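Local coordinates for Lin2960 protein (Listeria innocua, PDB 3OOP), which is of unknown function but belongs to the MarR family and probably binds DNA as a transcription regulator, at residues A[76-84]-A[94-104]. Sequence-based numbering, arbitrary orientation. Where two conformers were deposited one is given.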
ATOM      1  N   LEU A  76     -33.452  -6.073   4.803  1.00 33.41           N
ATOM      2  CA  LEU A  76     -34.719  -6.773   4.979  1.00 33.99           C
ATOM      3  C   LEU A  76     -35.883  -5.788   5.106  1.00 34.39           C
ATOM      4  O   LEU A  76     -36.922  -5.969   4.455  1.00 34.52           O
ATOM      5  CB  LEU A  76     -34.661  -7.711   6.193  1.00 34.40           C
ATOM      6  CG  LEU A  76     -33.885  -9.021   6.007  1.00 34.73           C
ATOM      7  CD1 LEU A  76     -33.637  -9.674   7.347  1.00 36.37           C
ATOM      8  CD2 LEU A  76     -34.601  -9.988   5.054  1.00 34.88           C
ATOM      9  N   ARG A  77     -35.696  -4.743   5.909  1.00 34.47           N
ATOM     10  CA  ARG A  77     -36.730  -3.731   6.087  0.50 34.69           C
ATOM     11  C   ARG A  77     -37.011  -2.974   4.786  1.00 34.49           C
ATOM     12  O   ARG A  77     -38.160  -2.633   4.508  1.00 34.68           O
ATOM     13  CB  ARG A  77     -36.364  -2.777   7.222  0.50 35.15           C
ATOM     14  CG  ARG A  77     -37.563  -2.162   7.913  0.50 35.67           C
ATOM     15  CD  ARG A  77     -37.197  -1.636   9.291  0.50 37.46           C
ATOM     16  NE  ARG A  77     -36.123  -0.647   9.245  0.50 37.21           N
ATOM     17  CZ  ARG A  77     -34.884  -0.866   9.674  0.50 37.14           C
ATOM     18  NH1 ARG A  77     -33.977   0.101   9.597  0.50 37.16           N
ATOM     19  NH2 ARG A  77     -34.552  -2.051  10.179  0.50 37.01           N
ATOM     20  N   LYS A  78     -35.969  -2.740   3.983  1.00 33.71           N
ATOM     21  CA  LYS A  78     -36.110  -2.105   2.666  1.00 32.71           C
ATOM     22  C   LYS A  78     -36.682  -3.061   1.613  1.00 32.41           C
ATOM     23  O   LYS A  78     -36.894  -2.658   0.465  1.00 32.12           O
ATOM     24  CB  LYS A  78     -34.781  -1.513   2.176  1.00 32.82           C
ATOM     25  CG  LYS A  78     -34.263  -0.334   3.012  1.00 33.47           C
ATOM     26  CD  LYS A  78     -33.029   0.323   2.405  1.00 33.98           C
ATOM     27  CE  LYS A  78     -32.754   1.676   3.064  1.00 35.20           C
ATOM     28  NZ  LYS A  78     -31.660   2.458   2.392  1.00 36.07           N
ATOM     29  N   GLU A  79     -36.917  -4.312   2.012  0.50 32.17           N
ATOM     30  CA  GLU A  79     -37.477  -5.364   1.152  0.50 31.89           C
ATOM     31  C   GLU A  79     -36.611  -5.650  -0.072  0.50 31.08           C
ATOM     32  O   GLU A  79     -37.126  -5.948  -1.151  0.50 30.93           O
ATOM     33  CB  GLU A  79     -38.909  -5.024   0.729  0.50 32.41           C
ATOM     34  CG  GLU A  79     -39.745  -4.408   1.850  0.50 33.98           C
ATOM     35  CD  GLU A  79     -41.191  -4.209   1.459  0.50 35.86           C
ATOM     36  OE1 GLU A  79     -41.553  -3.086   1.059  0.50 37.94           O
ATOM     37  OE2 GLU A  79     -41.965  -5.180   1.548  0.50 37.41           O
ATOM     38  N   LEU A  80     -35.294  -5.569   0.113  1.00 30.43           N
ATOM     39  CA  LEU A  80     -34.336  -5.790  -0.978  1.00 29.46           C
ATOM     40  C   LEU A  80     -33.793  -7.213  -0.937  1.00 29.48           C
ATOM     41  O   LEU A  80     -33.307  -7.735  -1.941  1.00 28.66           O
ATOM     42  CB  LEU A  80     -33.188  -4.764  -0.912  1.00 28.84           C
ATOM     43  CG  LEU A  80     -33.644  -3.298  -1.028  1.00 28.83           C
ATOM     44  CD1 LEU A  80     -32.496  -2.304  -0.772  1.00 30.16           C
ATOM     45  CD2 LEU A  80     -34.312  -3.044  -2.374  1.00 29.34           C
ATOM     46  N   ILE A  81     -33.879  -7.840   0.225  1.00 29.95           N
ATOM     47  CA  ILE A  81     -33.398  -9.212   0.381  1.00 31.49           C
ATOM     48  C   ILE A  81     -34.413 -10.028   1.174  1.00 33.74           C
ATOM     49  O   ILE A  81     -35.326  -9.473   1.800  1.00 33.32           O
ATOM     50  CB  ILE A  81     -31.995  -9.277   1.062  1.00 30.93           C
ATOM     51  CG1 ILE A  81     -32.061  -8.752   2.507  1.00 30.38           C
ATOM     52  CG2 ILE A  81     -30.943  -8.525   0.207  1.00 30.87           C
ATOM     53  CD1 ILE A  81     -30.763  -8.981   3.324  1.00 29.11           C
ATOM     54  N   VAL A  82     -34.250 -11.343   1.134  1.00 36.00           N
ATOM     55  CA  VAL A  82     -35.087 -12.242   1.904  1.00 39.47           C
ATOM     56  C   VAL A  82     -34.166 -13.196   2.660  1.00 41.46           C
ATOM     57  O   VAL A  82     -33.091 -13.560   2.162  1.00 40.73           O
ATOM     58  CB  VAL A  82     -36.132 -12.954   0.990  1.00 39.92           C
ATOM     59  CG1 VAL A  82     -35.464 -13.916   0.016  1.00 40.91           C
ATOM     60  CG2 VAL A  82     -37.207 -13.648   1.808  1.00 41.39           C
ATOM     61  N   ARG A  83     -34.562 -13.553   3.879  1.00 44.02           N
ATOM     62  CA  ARG A  83     -33.789 -14.462   4.717  1.00 47.16           C
ATOM     63  C   ARG A  83     -34.619 -15.721   4.944  1.00 49.12           C
ATOM     64  O   ARG A  83     -35.693 -15.655   5.538  1.00 49.56           O
ATOM     65  CB  ARG A  83     -33.424 -13.786   6.046  1.00 47.16           C
ATOM     66  CG  ARG A  83     -32.568 -14.642   6.987  1.00 48.89           C
ATOM     67  CD  ARG A  83     -31.793 -13.790   8.002  1.00 49.67           C
ATOM     68  NE  ARG A  83     -32.676 -12.979   8.845  1.00 51.33           N
ATOM     69  CZ  ARG A  83     -32.270 -11.967   9.612  1.00 51.65           C
ATOM     70  NH1 ARG A  83     -30.990 -11.614   9.649  1.00 51.13           N
ATOM     71  NH2 ARG A  83     -33.153 -11.294  10.342  1.00 52.64           N
ATOM     72  N   GLU A  84     -34.128 -16.853   4.437  1.00 51.32           N
ATOM     73  CA  GLU A  84     -34.870 -18.124   4.472  1.00 53.77           C
ATOM     74  C   GLU A  84     -34.005 -19.285   4.984  1.00 54.85           C
ATOM     75  O   GLU A  84     -32.777 -19.224   4.918  1.00 54.97           O
ATOM     76  CB  GLU A  84     -35.468 -18.443   3.090  1.00 54.02           C
ATOM     77  CG  GLU A  84     -36.190 -17.254   2.432  1.00 55.40           C
ATOM     78  CD  GLU A  84     -37.276 -17.655   1.434  1.00 57.71           C
ATOM     79  OE1 GLU A  84     -37.302 -18.826   0.987  1.00 58.87           O
ATOM     80  OE2 GLU A  84     -38.110 -16.784   1.093  1.00 58.58           O
ATOM     81  N   LEU A  94     -30.063 -18.347   5.043  1.00 44.46           N
ATOM     82  CA  LEU A  94     -29.489 -17.904   3.774  1.00 41.59           C
ATOM     83  C   LEU A  94     -30.179 -16.644   3.248  1.00 39.33           C
ATOM     84  O   LEU A  94     -31.400 -16.499   3.345  1.00 38.95           O
ATOM     85  CB  LEU A  94     -29.555 -19.030   2.736  1.00 41.97           C
ATOM     86  CG  LEU A  94     -28.884 -20.360   3.121  1.00 43.09           C
ATOM     87  CD1 LEU A  94     -29.182 -21.420   2.088  1.00 45.14           C
ATOM     88  CD2 LEU A  94     -27.380 -20.202   3.315  1.00 43.32           C
ATOM     89  N   LEU A  95     -29.381 -15.745   2.682  1.00 36.53           N
ATOM     90  CA  LEU A  95     -29.888 -14.487   2.150  1.00 34.22           C
ATOM     91  C   LEU A  95     -29.871 -14.517   0.631  1.00 32.91           C
ATOM     92  O   LEU A  95     -28.920 -15.019   0.027  1.00 32.03           O
ATOM     93  CB  LEU A  95     -29.008 -13.325   2.612  1.00 34.18           C
ATOM     94  CG  LEU A  95     -28.650 -13.276   4.096  1.00 35.26           C
ATOM     95  CD1 LEU A  95     -27.475 -12.335   4.317  1.00 35.91           C
ATOM     96  CD2 LEU A  95     -29.863 -12.866   4.890  1.00 36.64           C
ATOM     97  N   SER A  96     -30.927 -13.969   0.034  1.00 31.48           N
ATOM     98  CA  SER A  96     -31.046 -13.858  -1.419  0.50 31.25           C
ATOM     99  C   SER A  96     -31.784 -12.569  -1.743  1.00 30.42           C
ATOM    100  O   SER A  96     -32.394 -11.976  -0.871  1.00 30.84           O
ATOM    101  CB  SER A  96     -31.818 -15.046  -1.993  0.50 31.43           C
ATOM    102  OG  SER A  96     -31.281 -16.281  -1.553  0.50 33.28           O
ATOM    103  N   LEU A  97     -31.746 -12.150  -3.002  1.00 29.84           N
ATOM    104  CA  LEU A  97     -32.417 -10.919  -3.403  1.00 29.15           C
ATOM    105  C   LEU A  97     -33.907 -11.116  -3.652  1.00 29.58           C
ATOM    106  O   LEU A  97     -34.329 -12.174  -4.117  1.00 30.34           O
ATOM    107  CB  LEU A  97     -31.769 -10.365  -4.681  1.00 29.14           C
ATOM    108  CG  LEU A  97     -30.272 -10.055  -4.658  1.00 29.78           C
ATOM    109  CD1 LEU A  97     -29.810  -9.657  -6.054  1.00 30.45           C
ATOM    110  CD2 LEU A  97     -29.935  -8.967  -3.657  1.00 30.42           C
ATOM    111  N   THR A  98     -34.690 -10.082  -3.352  1.00 29.33           N
ATOM    112  CA  THR A  98     -36.060  -9.980  -3.841  1.00 29.25           C
ATOM    113  C   THR A  98     -36.032  -9.426  -5.269  1.00 29.00           C
ATOM    114  O   THR A  98     -34.986  -8.964  -5.746  1.00 28.49           O
ATOM    115  CB  THR A  98     -36.892  -9.014  -2.979  1.00 28.85           C
ATOM    116  OG1 THR A  98     -36.299  -7.709  -3.035  1.00 28.05           O
ATOM    117  CG2 THR A  98     -36.955  -9.478  -1.522  1.00 29.80           C
ATOM    118  N   ASP A  99     -37.178  -9.446  -5.947  1.00 29.29           N
ATOM    119  CA  ASP A  99     -37.290  -8.769  -7.241  1.00 29.89           C
ATOM    120  C   ASP A  99     -36.849  -7.300  -7.171  1.00 28.93           C
ATOM    121  O   ASP A  99     -36.150  -6.805  -8.075  1.00 28.93           O
ATOM    122  CB  ASP A  99     -38.716  -8.847  -7.792  1.00 30.79           C
ATOM    123  CG  ASP A  99     -39.072 -10.229  -8.336  1.00 35.00           C
ATOM    124  OD1 ASP A  99     -38.184 -11.113  -8.450  1.00 39.12           O
ATOM    125  OD2 ASP A  99     -40.268 -10.424  -8.646  1.00 40.21           O
ATOM    126  N   LYS A 100     -37.256  -6.610  -6.109  1.00 28.88           N
ATOM    127  CA  LYS A 100     -36.863  -5.216  -5.904  1.00 28.29           C
ATOM    128  C   LYS A 100     -35.354  -5.102  -5.695  1.00 27.49           C
ATOM    129  O   LYS A 100     -34.713  -4.216  -6.262  1.00 27.21           O
ATOM    130  CB  LYS A 100     -37.610  -4.589  -4.730  1.00 28.24           C
ATOM    131  CG  LYS A 100     -37.397  -3.088  -4.630  1.00 30.34           C
ATOM    132  CD  LYS A 100     -38.050  -2.506  -3.382  1.00 34.35           C
ATOM    133  CE  LYS A 100     -37.961  -0.977  -3.384  1.00 38.34           C
ATOM    134  NZ  LYS A 100     -38.621  -0.389  -2.174  1.00 40.69           N
ATOM    135  N   GLY A 101     -34.787  -6.008  -4.906  1.00 27.63           N
ATOM    136  CA  GLY A 101     -33.340  -6.061  -4.721  1.00 27.41           C
ATOM    137  C   GLY A 101     -32.595  -6.293  -6.029  1.00 27.45           C
ATOM    138  O   GLY A 101     -31.582  -5.651  -6.282  1.00 27.25           O
ATOM    139  N   ARG A 102     -33.097  -7.200  -6.857  1.00 27.84           N
ATOM    140  CA  ARG A 102     -32.471  -7.482  -8.146  1.00 28.72           C
ATOM    141  C   ARG A 102     -32.524  -6.241  -9.043  1.00 28.50           C
ATOM    142  O   ARG A 102     -31.532  -5.897  -9.685  1.00 28.46           O
ATOM    143  CB  ARG A 102     -33.139  -8.690  -8.814  1.00 29.54           C
ATOM    144  CG  ARG A 102     -32.319  -9.333  -9.915  1.00 33.20           C
ATOM    145  CD  ARG A 102     -32.926 -10.665 -10.371  1.00 37.74           C
ATOM    146  NE  ARG A 102     -33.289 -11.533  -9.249  1.00 40.48           N
ATOM    147  CZ  ARG A 102     -32.420 -12.233  -8.517  1.00 43.75           C
ATOM    148  NH1 ARG A 102     -31.119 -12.185  -8.777  1.00 44.80           N
ATOM    149  NH2 ARG A 102     -32.856 -12.988  -7.514  1.00 45.16           N
ATOM    150  N   LYS A 103     -33.674  -5.566  -9.060  1.00 28.43           N
ATOM    151  CA  LYS A 103     -33.858  -4.337  -9.838  1.00 29.25           C
ATOM    152  C   LYS A 103     -32.859  -3.258  -9.390  1.00 28.94           C
ATOM    153  O   LYS A 103     -32.147  -2.673 -10.208  1.00 28.90           O
ATOM    154  CB  LYS A 103     -35.303  -3.833  -9.699  1.00 30.09           C
ATOM    155  CG  LYS A 103     -35.592  -2.497 -10.396  1.00 33.07           C
ATOM    156  CD  LYS A 103     -37.031  -2.010 -10.180  1.00 37.45           C
ATOM    157  CE  LYS A 103     -37.188  -1.328  -8.830  1.00 40.42           C
ATOM    158  NZ  LYS A 103     -38.307  -0.342  -8.831  1.00 43.69           N
ATOM    159  N   GLU A 104     -32.814  -3.000  -8.089  1.00 28.61           N
ATOM    160  CA  GLU A 104     -31.952  -1.945  -7.571  1.00 29.01           C
ATOM    161  C   GLU A 104     -30.466  -2.266  -7.729  1.00 28.54           C
ATOM    162  O   GLU A 104     -29.680  -1.384  -8.089  1.00 28.30           O
ATOM    163  CB  GLU A 104     -32.334  -1.582  -6.122  1.00 29.36           C
ATOM    164  CG  GLU A 104     -33.713  -0.902  -6.069  1.00 33.02           C
ATOM    165  CD  GLU A 104     -33.921   0.040  -4.879  1.00 36.49           C
ATOM    166  OE1 GLU A 104     -32.981   0.258  -4.082  1.00 37.40           O
ATOM    167  OE2 GLU A 104     -35.046   0.584  -4.757  1.00 41.00           O
TER
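The two strands of the beta-hairpin wing of a MarR-type winged helix meet here, together with the turn that enters strand 81-84 and the start of helix 99-119. Strands 81-84 and 94-97 run antiparallel. Val82 pairs with Ser96 and Glu84 with Leu94 through two backbone hydrogen bonds each; Val82 N to Ser96 O is 2.8 Å. At the base of the hairpin Thr98 ties the start of helix 99-119 to the turn before strand 81-84. Its OG1 sits between its own backbone N and carbonyl carbon (chi1 61°). From there OG1 donates to Glu79 O at 2.7 Å and accepts from Gly101 N at 2.9 Å, which caps helix 99-119. Glu79, just past helix 65-77, has a positive phi and closes the helix end in a Schellman motif. The next carbonyl, Leu80 O, receives Thr98 N at 3.1 Å, with the donor above the carbonyl plane. Gly101 CA also comes to 3.2 Å from Leu80 O, a CA-H...O contact. Beside it, Leu80 CD2 meets the extended chain of Lys100 at CG, 3.8 Å away, and the Glu104 carboxylate. On the sheet face of Arg83 and Leu95 the two side chains lie side by side. Leu95 CD2 touches CB, CG and CD of Arg83, whose chain then bends at chi3 (59°); NH1 is hydrogen-bonded to Gln54 OE1. Ile81 CG2 meets Leu97 CD2 at 4.0 Å, and both side chains pack on Leu43 of helix 37-49. Leu95 also bonds through its backbone to Ile52, adding a third strand. A short three-stranded sheet, two of whose strands form the wing, packed against helix 65-77 through Ile81, Arg83 and Leu95 on Val72, is the hallmark of the winged helix-turn-helix fold.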